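Local coordinates for protein bifunctional endomannanase/endoglucanase (Caldanaerobius polysaccharolyticus, PDB 3W0K) that probably hydrolyses internal linkages of beta-mannans and beta-glucans, as a family 5 glycoside hydrolase with a beta/alpha barrel, at residues D44-T49 with L83-G88; Y89-N94 with V135-N140. One frame throughout, in Å; residues are numbered along the deposited sequence.

Contact 1: residues D44-T49 with L83-G88; sequences DYRFWT and LHRAPG
Pro87 crosses Tyr45 obliquely, its CA over one face of the ring and 4.1 Å from the ring centroid, a CH-pi contact that suits a rigid, electron-poor ring carbon. The opposite face is covered by CG of Arg46. At the ring's edge, in plane, sits Arg85 O, which also accepts a hydrogen bond from Tyr45 N (3.1 Å, 163°). With chi1 at 83°, CG of Tyr45 stands between the backbone N and the carbonyl carbon, which turns the ring in against the 85-87 backbone; its hydroxyl bonds Glu97. Asp44 and Arg85 run alongside each other in the same direction from a parallel bridge just beyond strand 78-83, where it and its TIM-barrel neighbour 38-44 give way to loops. Their polar ends do not pair directly, for OD2 of Asp44 is 4.0 Å from NE of Arg85; a water bridges the carboxylate and NE. Asp44 instead receives Arg46 side-on, NE to OD1 and NH2 to OD2 (2.9 Å), both on syn lone pairs and nearly in the guanidinium plane. OD1 also takes the backbone N of Arg46 from above the carboxylate plane, closing an Asx turn. Arg85 and Arg46 cross obliquely, guanidinium planes 50° apart and NH2 of Arg46 3.7 Å from NE of Arg85, a closeness probably eased by Asp44 and by Arg85's salt bridge to Glu97. CD2 of Leu83 touches CH2 at the indole edge of Trp48 at 3.7 Å.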
loop_
_atom_site.group_PDB
_atom_site.type_symbol
_atom_site.label_atom_id
_atom_site.label_comp_id
_atom_site.label_asym_id
_atom_site.label_seq_id
_atom_site.Cartn_x
_atom_site.Cartn_y
_atom_site.Cartn_z
ATOM N N ASP A 44 -5.620 6.986 8.643
ATOM C CA ASP A 44 -6.962 7.564 8.538
ATOM C C ASP A 44 -6.865 8.995 9.084
ATOM O O ASP A 44 -6.576 9.189 10.266
ATOM C CB ASP A 44 -7.914 6.717 9.402
ATOM C CG ASP A 44 -9.376 7.113 9.269
ATOM O OD1 ASP A 44 -9.687 8.274 8.937
ATOM O OD2 ASP A 44 -10.227 6.239 9.526
ATOM N N TYR A 45 -7.116 9.989 8.232
ATOM C CA TYR A 45 -7.026 11.392 8.646
ATOM C C TYR A 45 -7.968 11.775 9.787
ATOM O O TYR A 45 -7.763 12.800 10.440
ATOM C CB TYR A 45 -7.226 12.337 7.448
ATOM C CG TYR A 45 -8.668 12.609 7.074
ATOM C CD1 TYR A 45 -9.317 13.755 7.530
ATOM C CD2 TYR A 45 -9.382 11.728 6.267
ATOM C CE1 TYR A 45 -10.644 14.020 7.195
ATOM C CE2 TYR A 45 -10.711 11.983 5.920
ATOM C CZ TYR A 45 -11.334 13.131 6.391
ATOM O OH TYR A 45 -12.643 13.396 6.061
ATOM N N ARG A 46 -8.991 10.957 10.030
ATOM C CA ARG A 46 -9.941 11.243 11.103
ATOM C C ARG A 46 -9.316 11.111 12.492
ATOM O O ARG A 46 -9.889 11.571 13.483
ATOM C CB ARG A 46 -11.184 10.364 10.979
ATOM C CG ARG A 46 -12.022 10.677 9.752
ATOM C CD ARG A 46 -13.216 9.752 9.676
ATOM N NE ARG A 46 -12.787 8.359 9.604
ATOM C CZ ARG A 46 -13.594 7.315 9.749
ATOM N NH1 ARG A 46 -14.889 7.496 9.979
ATOM N NH2 ARG A 46 -13.104 6.087 9.662
ATOM N N PHE A 47 -8.142 10.488 12.568
ATOM C CA PHE A 47 -7.453 10.365 13.850
ATOM C C PHE A 47 -7.044 11.746 14.366
ATOM O O PHE A 47 -6.873 11.933 15.569
ATOM C CB PHE A 47 -6.209 9.479 13.729
ATOM C CG PHE A 47 -6.473 8.019 13.976
ATOM C CD1 PHE A 47 -6.659 7.540 15.269
ATOM C CD2 PHE A 47 -6.498 7.114 12.919
ATOM C CE1 PHE A 47 -6.865 6.178 15.507
ATOM C CE2 PHE A 47 -6.701 5.751 13.146
ATOM C CZ PHE A 47 -6.884 5.283 14.444
ATOM N N TRP A 48 -6.902 12.712 13.459
ATOM C CA TRP A 48 -6.506 14.066 13.846
ATOM C C TRP A 48 -7.443 15.142 13.304
ATOM O O TRP A 48 -7.194 16.336 13.485
ATOM C CB TRP A 48 -5.066 14.352 13.389
ATOM C CG TRP A 48 -4.870 14.386 11.889
ATOM C CD1 TRP A 48 -5.151 15.428 11.052
ATOM C CD2 TRP A 48 -4.313 13.352 11.064
ATOM N NE1 TRP A 48 -4.803 15.113 9.765
ATOM C CE2 TRP A 48 -4.285 13.845 9.742
ATOM C CE3 TRP A 48 -3.831 12.061 11.316
ATOM C CZ2 TRP A 48 -3.792 13.092 8.670
ATOM C CZ3 TRP A 48 -3.340 11.312 10.252
ATOM C CH2 TRP A 48 -3.325 11.833 8.944
ATOM N N THR A 49 -8.524 14.719 12.655
ATOM C CA THR A 49 -9.479 15.658 12.072
ATOM C C THR A 49 -10.897 15.337 12.515
ATOM O O THR A 49 -11.390 14.231 12.291
ATOM C CB THR A 49 -9.441 15.595 10.534
ATOM O OG1 THR A 49 -8.086 15.682 10.082
ATOM C CG2 THR A 49 -10.255 16.734 9.925
ATOM N N LEU A 83 -1.781 8.357 3.116
ATOM C CA LEU A 83 -3.111 8.754 3.563
ATOM C C LEU A 83 -4.026 7.698 2.944
ATOM O O LEU A 83 -4.203 7.658 1.722
ATOM C CB LEU A 83 -3.505 10.151 3.068
ATOM C CG LEU A 83 -2.888 11.362 3.771
ATOM C CD1 LEU A 83 -3.576 12.633 3.278
ATOM C CD2 LEU A 83 -3.053 11.240 5.279
ATOM N N HIS A 84 -4.508 6.776 3.774
ATOM C CA HIS A 84 -5.390 5.709 3.308
ATOM C C HIS A 84 -6.796 6.266 3.153
ATOM O O HIS A 84 -7.485 5.987 2.164
ATOM C CB HIS A 84 -5.378 4.532 4.275
ATOM C CG HIS A 84 -6.025 3.309 3.715
ATOM N ND1 HIS A 84 -7.355 3.017 3.917
ATOM C CD2 HIS A 84 -5.542 2.334 2.909
ATOM C CE1 HIS A 84 -7.667 1.917 3.254
ATOM N NE2 HIS A 84 -6.584 1.484 2.635
ATOM N N ARG A 85 -7.254 6.950 4.196
ATOM C CA ARG A 85 -8.527 7.652 4.148
ATOM C C ARG A 85 -8.020 9.087 4.183
ATOM O O ARG A 85 -7.340 9.497 5.133
ATOM C CB ARG A 85 -9.437 7.375 5.350
ATOM C CG ARG A 85 -10.716 8.234 5.303
ATOM C CD ARG A 85 -11.746 7.848 6.355
ATOM N NE ARG A 85 -12.336 6.537 6.093
ATOM C CZ ARG A 85 -13.361 6.309 5.278
ATOM N NH1 ARG A 85 -13.943 7.306 4.617
ATOM N NH2 ARG A 85 -13.803 5.067 5.114
ATOM N N ALA A 86 -8.228 9.782 3.074
ATOM C CA ALA A 86 -7.804 11.166 2.913
ATOM C C ALA A 86 -9.043 12.042 2.831
ATOM O O ALA A 86 -10.152 11.532 2.683
ATOM C CB ALA A 86 -6.992 11.299 1.620
ATOM N N PRO A 87 -8.884 13.367 2.988
ATOM C CA PRO A 87 -10.053 14.246 2.901
ATOM C C PRO A 87 -10.800 14.000 1.591
ATOM O O PRO A 87 -10.255 14.206 0.500
ATOM C CB PRO A 87 -9.424 15.635 2.920
ATOM C CG PRO A 87 -8.282 15.450 3.861
ATOM C CD PRO A 87 -7.691 14.120 3.427
ATOM N N GLY A 88 -12.025 13.498 1.708
ATOM C CA GLY A 88 -12.835 13.233 0.534
ATOM C C GLY A 88 -12.641 11.901 -0.168
ATOM O O GLY A 88 -13.186 11.712 -1.256
HETATM O O HOH W 1 -10.718 4.554 7.437
#

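Contact 2: residues Y89-N94 with V135-N140; sequences YCINRN and VNEPPN. With TRS (2-amino-2-hydroxymethyl-propane-1,3-diol), chain C.
The hydroxyl of Tyr89 donates to the backbone O of Glu137 at 2.7 Å, in the carbonyl plane. CG of Tyr89 lies anti to the backbone N (chi1 -176°), which extends the ring across to the 135-140 loop. Its edge then meets three groups: CG2 of Val135 is 3.8 Å from CD2, while the carbonyl oxygens of Asn136 and Glu137 lie in the ring plane. Pro139 suits its place because CD packs obliquely on the ring by CZ (3.5 Å) and its N, lacking a hydrogen, makes no bond to the hydroxyl. A phenylalanine in place of Tyr89 would probably keep much of this packing but leave the Glu137 carbonyl without its donor, making the loop less firmly placed. Ile91 sends its two branches different ways, CD1 to the Glu137 backbone O (3.6 Å) and CG2 toward OE1. Water 2 ties the backbone N of Ile91 to both O and ND2 of Asn136, whose OD1 accepts from Arg40. That ND2 also donates to OE1 of Glu137 from above the carboxylate plane, at 3.1 Å. Asn136, Glu137 and Pro138 match the Asn-Glu-Pro motif of family 5, so Glu137 is probably the acid/base. Asn136 and Arg196, the latter by a salt bridge to OE2, hold its carboxylate, and a Tris molecule, probably from the crystallisation liquor, puts its amine N 2.9 Å from OE1, in a site consistent with sugar binding.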
loop_
_atom_site.group_PDB
_atom_site.type_symbol
_atom_site.label_atom_id
_atom_site.label_comp_id
_atom_site.label_asym_id
_atom_site.label_seq_id
_atom_site.Cartn_x
_atom_site.Cartn_y
_atom_site.Cartn_z
ATOM N N TYR A 89 -11.867 10.984 0.410
ATOM C CA TYR A 89 -11.680 9.682 -0.233
ATOM C C TYR A 89 -11.045 8.551 0.554
ATOM O O TYR A 89 -10.057 8.730 1.255
ATOM C CB TYR A 89 -10.872 9.805 -1.539
ATOM C CG TYR A 89 -10.737 8.480 -2.278
ATOM C CD1 TYR A 89 -11.846 7.895 -2.886
ATOM C CD2 TYR A 89 -9.523 7.791 -2.325
ATOM C CE1 TYR A 89 -11.756 6.659 -3.521
ATOM C CE2 TYR A 89 -9.422 6.547 -2.958
ATOM C CZ TYR A 89 -10.544 5.991 -3.555
ATOM O OH TYR A 89 -10.471 4.777 -4.204
ATOM N N CYS A 90 -11.619 7.367 0.368
ATOM C CA CYS A 90 -11.097 6.115 0.908
ATOM C C CYS A 90 -11.707 5.056 0.007
ATOM O O CYS A 90 -12.896 5.121 -0.312
ATOM C CB CYS A 90 -11.481 5.852 2.366
ATOM S SG CYS A 90 -10.668 4.334 3.013
ATOM N N ILE A 91 -10.893 4.109 -0.448
ATOM C CA ILE A 91 -11.407 3.062 -1.323
ATOM C C ILE A 91 -12.442 2.212 -0.585
ATOM O O ILE A 91 -13.351 1.652 -1.200
ATOM C CB ILE A 91 -10.270 2.205 -1.916
ATOM C CG1 ILE A 91 -10.829 1.296 -3.018
ATOM C CG2 ILE A 91 -9.577 1.406 -0.823
ATOM C CD1 ILE A 91 -9.782 0.779 -3.978
ATOM N N ASN A 92 -12.321 2.161 0.740
ATOM C CA ASN A 92 -13.260 1.423 1.577
ATOM C C ASN A 92 -14.217 2.426 2.204
ATOM O O ASN A 92 -13.782 3.425 2.783
ATOM C CB ASN A 92 -12.522 0.679 2.691
ATOM C CG ASN A 92 -11.494 -0.294 2.160
ATOM O OD1 ASN A 92 -11.803 -1.156 1.339
ATOM N ND2 ASN A 92 -10.262 -0.162 2.632
ATOM N N ARG A 93 -15.514 2.162 2.080
ATOM C CA ARG A 93 -16.540 3.037 2.642
ATOM C C ARG A 93 -16.333 4.513 2.304
ATOM O O ARG A 93 -16.245 5.367 3.189
ATOM C CB ARG A 93 -16.636 2.847 4.161
ATOM C CG ARG A 93 -17.065 1.448 4.592
ATOM C CD ARG A 93 -18.392 1.049 3.954
ATOM N NE ARG A 93 -19.467 1.996 4.252
ATOM C CZ ARG A 93 -20.216 1.963 5.350
ATOM N NH1 ARG A 93 -20.016 1.027 6.270
ATOM N NH2 ARG A 93 -21.170 2.866 5.527
ATOM N N ASN A 94 -16.251 4.807 1.011
ATOM C CA ASN A 94 -16.073 6.181 0.555
ATOM C C ASN A 94 -17.333 6.999 0.872
ATOM O O ASN A 94 -17.275 8.227 0.970
ATOM C CB ASN A 94 -15.792 6.194 -0.952
ATOM C CG ASN A 94 -15.232 7.513 -1.434
ATOM O OD1 ASN A 94 -14.528 8.211 -0.702
ATOM N ND2 ASN A 94 -15.530 7.856 -2.681
ATOM N N VAL A 135 -2.159 9.179 -1.837
ATOM C CA VAL A 135 -3.496 8.703 -1.522
ATOM C C VAL A 135 -3.624 7.247 -1.938
ATOM O O VAL A 135 -3.276 6.868 -3.057
ATOM C CB VAL A 135 -4.598 9.608 -2.166
ATOM C CG1 VAL A 135 -4.397 9.737 -3.674
ATOM C CG2 VAL A 135 -5.989 9.068 -1.838
ATOM N N ASN A 136 -4.090 6.423 -1.010
ATOM C CA ASN A 136 -4.223 5.006 -1.287
ATOM C C ASN A 136 -5.243 4.650 -2.354
ATOM O O ASN A 136 -6.365 5.145 -2.349
ATOM C CB ASN A 136 -4.571 4.234 -0.011
ATOM C CG ASN A 136 -4.741 2.746 -0.271
ATOM O OD1 ASN A 136 -3.762 2.022 -0.416
ATOM N ND2 ASN A 136 -5.988 2.295 -0.370
ATOM N N GLU A 137 -4.812 3.792 -3.272
ATOM C CA GLU A 137 -5.649 3.240 -4.332
ATOM C C GLU A 137 -6.813 4.070 -4.891
ATOM O O GLU A 137 -7.975 3.826 -4.550
ATOM C CB GLU A 137 -6.177 1.878 -3.851
ATOM C CG GLU A 137 -5.062 0.891 -3.472
ATOM C CD GLU A 137 -5.536 -0.312 -2.662
ATOM O OE1 GLU A 137 -6.600 -0.245 -2.010
ATOM O OE2 GLU A 137 -4.816 -1.337 -2.657
ATOM N N PRO A 138 -6.517 5.068 -5.746
ATOM C CA PRO A 138 -7.564 5.906 -6.347
ATOM C C PRO A 138 -8.547 4.995 -7.090
ATOM O O PRO A 138 -8.193 3.882 -7.491
ATOM C CB PRO A 138 -6.777 6.796 -7.311
ATOM C CG PRO A 138 -5.461 6.941 -6.633
ATOM C CD PRO A 138 -5.178 5.537 -6.144
ATOM N N PRO A 139 -9.791 5.458 -7.293
ATOM C CA PRO A 139 -10.817 4.668 -7.978
ATOM C C PRO A 139 -10.643 4.505 -9.480
ATOM O O PRO A 139 -9.683 4.999 -10.076
ATOM C CB PRO A 139 -12.096 5.429 -7.648
ATOM C CG PRO A 139 -11.637 6.849 -7.664
ATOM C CD PRO A 139 -10.312 6.788 -6.922
ATOM N N ASN A 140 -11.576 3.777 -10.079
ATOM C CA ASN A 140 -11.548 3.561 -11.515
ATOM C C ASN A 140 -11.946 4.831 -12.242
ATOM O O ASN A 140 -12.624 5.701 -11.689
ATOM C CB ASN A 140 -12.517 2.447 -11.910
ATOM C CG ASN A 140 -11.956 1.067 -11.644
ATOM O OD1 ASN A 140 -11.115 0.572 -12.398
ATOM N ND2 ASN A 140 -12.421 0.437 -10.578
HETATM C C TRS C . -6.515 -2.581 1.166
HETATM C C1 TRS C . -7.961 -2.047 1.322
HETATM C C2 TRS C . -5.662 -1.667 2.016
HETATM C C3 TRS C . -6.200 -3.950 1.789
HETATM N N TRS C . -6.141 -2.557 -0.259
HETATM O O1 TRS C . -7.985 -0.571 1.029
HETATM O O2 TRS C . -5.279 -0.469 1.183
HETATM O O3 TRS C . -6.918 -5.064 1.049
HETATM O O HOH W 2 -7.972 4.576 -0.170
#

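Overall arrangement
Both contacts lie on the same side of the chain's centre, 11 Å apart between their centres, in loops that follow strands 38-44, 78-83 and 130-133, consecutive neighbours in the eight-stranded barrel. They come in series: contact 1 closes at Gly88 and contact 2 opens at Tyr89, so the one long loop between strand 78-83 and helix 105-121 supplies a segment to each. Probable hydrogen bonds also join them, Leu83 O to Asn136 N and Arg85 NH2 to Arg93 O. His84, at the chain's corner within contact 1, bonds the same Tris molecule as Glu137. The loop is thus anchored to both neighbours where it borders the pocket, consistent with a family 5 active site at the barrel's C-terminal end.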